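Local coordinates for ankyrin repeat domain-containing protein EMB506, chloroplastic (PDB 6JD6) that takes part in the initial differentiation of proplastids during embryo development, is required for correct leaf margin development, and has molecular condensate scaffold activity, at residues I153-I161 with A185-T193. Numbering follows the deposited sequence.
Sequences IIGKKEAVI and AVQVGALQT
T193 gives its hydroxyl to the carboxylate of E158, with OG1 of T193 2.7 Å from OE1 of E158. The hydroxyl reaches OE1 on the anti side, 22° out of the carboxylate plane, and the backbone N of T193 adds a weak bond to the same oxygen. With CG of E158 beside its own backbone N (chi1 -64°), the chain is directed across the gap, and its extended run, as long as a glutamate, carries OE1 to T193 in helix 191-199. One water links OE1 of E158 to the N of Q192; another, 3.1 Å from OG1 of T193, bonds to the backbone O of E158. Each segment spans the tight turn between the paired helices of an ankyrin repeat, ANK 2 and ANK 3 respectively, with the flanking helix ends, so equivalent pieces of neighbouring repeats stack side by side. Each first helix ends in a Schellman motif; positive phi suits G189, while K156 adopts it without being glycine. Deeper in, methyls pack closely on the neighbouring backbone: CG2 of V188 lies 3.5 Å from the O of I153. A185, with only a methyl, lets I153 approach, CB of A185 to CG2 of I153 being 3.9 Å. T193 uses its hydroxyl for E158 and its methyl for I161. Toward solvent the packing is looser: the aliphatic chain of K156 slides past V188 in the opposite direction, CE 4.0 Å from CB of A190.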
# COMPACT_ATOMS: atom_id res chain seq x y z
N ILE A 153 1.29 -1.74 -6.36
CA ILE A 153 -0.01 -2.36 -6.56
C ILE A 153 -0.84 -2.28 -5.29
O ILE A 153 -2.02 -1.94 -5.33
CB ILE A 153 0.14 -3.81 -7.04
CG1 ILE A 153 0.74 -3.83 -8.45
CG2 ILE A 153 -1.19 -4.52 -7.04
CD1 ILE A 153 1.06 -5.20 -8.97
N ILE A 154 -0.22 -2.59 -4.16
CA ILE A 154 -0.85 -2.46 -2.85
C ILE A 154 -1.37 -1.03 -2.62
O ILE A 154 -2.38 -0.82 -1.95
CB ILE A 154 0.12 -2.87 -1.73
CG1 ILE A 154 0.40 -4.38 -1.81
CG2 ILE A 154 -0.41 -2.51 -0.35
CD1 ILE A 154 1.51 -4.84 -0.88
N GLY A 155 -0.68 -0.05 -3.21
CA GLY A 155 -1.09 1.34 -3.12
C GLY A 155 -1.99 1.75 -4.27
O GLY A 155 -2.47 2.88 -4.32
N LYS A 156 -2.23 0.82 -5.19
CA LYS A 156 -3.06 1.08 -6.37
C LYS A 156 -2.60 2.33 -7.13
O LYS A 156 -3.40 3.18 -7.52
CB LYS A 156 -4.54 1.17 -5.98
CG LYS A 156 -5.52 0.98 -7.15
CD LYS A 156 -6.95 0.88 -6.65
CE LYS A 156 -7.94 0.82 -7.81
NZ LYS A 156 -7.94 2.09 -8.59
N LYS A 157 -1.29 2.42 -7.33
CA LYS A 157 -0.68 3.51 -8.09
C LYS A 157 -0.50 3.08 -9.54
O LYS A 157 0.60 2.71 -9.96
CB LYS A 157 0.67 3.87 -7.47
CG LYS A 157 0.66 5.11 -6.59
CD LYS A 157 -0.11 4.95 -5.29
CE LYS A 157 -0.37 6.34 -4.69
NZ LYS A 157 -0.51 6.39 -3.20
N GLU A 158 -1.58 3.13 -10.31
CA GLU A 158 -1.63 2.43 -11.59
C GLU A 158 -0.68 2.95 -12.68
O GLU A 158 -0.18 2.16 -13.48
CB GLU A 158 -3.08 2.30 -12.09
CG GLU A 158 -3.93 1.44 -11.15
CD GLU A 158 -5.26 1.01 -11.76
OE1 GLU A 158 -5.51 -0.21 -11.84
OE2 GLU A 158 -6.05 1.89 -12.16
N ALA A 159 -0.41 4.24 -12.69
CA ALA A 159 0.54 4.81 -13.65
C ALA A 159 1.97 4.37 -13.34
O ALA A 159 2.78 4.17 -14.25
CB ALA A 159 0.44 6.32 -13.69
N VAL A 160 2.28 4.25 -12.05
CA VAL A 160 3.58 3.76 -11.61
C VAL A 160 3.71 2.26 -11.92
O VAL A 160 4.75 1.80 -12.39
CB VAL A 160 3.79 4.01 -10.10
CG1 VAL A 160 5.03 3.30 -9.60
CG2 VAL A 160 3.87 5.51 -9.83
N ILE A 161 2.63 1.52 -11.66
CA ILE A 161 2.58 0.10 -11.97
C ILE A 161 2.92 -0.19 -13.43
O ILE A 161 3.82 -0.98 -13.71
CB ILE A 161 1.18 -0.48 -11.65
CG1 ILE A 161 0.95 -0.47 -10.14
CG2 ILE A 161 1.05 -1.90 -12.22
CD1 ILE A 161 -0.52 -0.54 -9.74
N ALA A 185 -3.39 -7.00 -6.84
CA ALA A 185 -4.18 -6.22 -7.79
C ALA A 185 -5.65 -6.57 -7.63
O ALA A 185 -6.53 -5.71 -7.74
CB ALA A 185 -3.71 -6.49 -9.22
N VAL A 186 -5.92 -7.84 -7.37
CA VAL A 186 -7.28 -8.28 -7.10
C VAL A 186 -7.77 -7.74 -5.75
O VAL A 186 -8.89 -7.23 -5.66
CB VAL A 186 -7.39 -9.81 -7.16
CG1 VAL A 186 -8.73 -10.25 -6.63
CG2 VAL A 186 -7.18 -10.29 -8.60
N GLN A 187 -6.93 -7.81 -4.71
CA GLN A 187 -7.35 -7.34 -3.39
C GLN A 187 -7.73 -5.85 -3.35
O GLN A 187 -8.67 -5.47 -2.63
CB GLN A 187 -6.32 -7.63 -2.29
CG GLN A 187 -6.94 -7.48 -0.89
CD GLN A 187 -5.94 -7.45 0.25
OE1 GLN A 187 -4.80 -7.02 0.08
NE2 GLN A 187 -6.38 -7.90 1.43
N VAL A 188 -7.01 -5.02 -4.09
CA VAL A 188 -7.32 -3.59 -4.11
C VAL A 188 -8.32 -3.23 -5.21
O VAL A 188 -8.62 -2.06 -5.43
CB VAL A 188 -6.04 -2.70 -4.22
CG1 VAL A 188 -5.06 -3.06 -3.11
CG2 VAL A 188 -5.38 -2.86 -5.58
N GLY A 189 -8.83 -4.26 -5.88
CA GLY A 189 -9.84 -4.07 -6.92
C GLY A 189 -9.39 -3.25 -8.12
O GLY A 189 -10.17 -2.50 -8.70
N ALA A 190 -8.12 -3.40 -8.50
CA ALA A 190 -7.58 -2.66 -9.65
C ALA A 190 -7.80 -3.42 -10.95
O ALA A 190 -6.89 -4.10 -11.43
CB ALA A 190 -6.10 -2.36 -9.43
N LEU A 191 -8.99 -3.28 -11.52
CA LEU A 191 -9.36 -4.01 -12.74
C LEU A 191 -8.40 -3.77 -13.91
O LEU A 191 -8.07 -4.71 -14.64
CB LEU A 191 -10.80 -3.66 -13.14
CG LEU A 191 -11.35 -4.30 -14.42
CD1 LEU A 191 -11.36 -5.82 -14.34
CD2 LEU A 191 -12.75 -3.78 -14.72
N GLN A 192 -7.97 -2.53 -14.10
CA GLN A 192 -7.09 -2.22 -15.23
C GLN A 192 -5.71 -2.83 -15.05
O GLN A 192 -5.08 -3.26 -16.01
CB GLN A 192 -6.99 -0.71 -15.45
CG GLN A 192 -8.30 -0.06 -15.86
CD GLN A 192 -8.92 -0.70 -17.09
OE1 GLN A 192 -10.03 -1.24 -17.03
NE2 GLN A 192 -8.21 -0.64 -18.21
N THR A 193 -5.25 -2.88 -13.80
CA THR A 193 -3.98 -3.53 -13.48
C THR A 193 -4.07 -5.04 -13.69
O THR A 193 -3.14 -5.66 -14.20
CB THR A 193 -3.55 -3.21 -12.03
OG1 THR A 193 -3.34 -1.80 -11.90
CG2 THR A 193 -2.27 -3.95 -11.67
O HOH W 1 -8.44 -0.10 -12.49
O HOH W 2 -1.70 -0.36 -14.11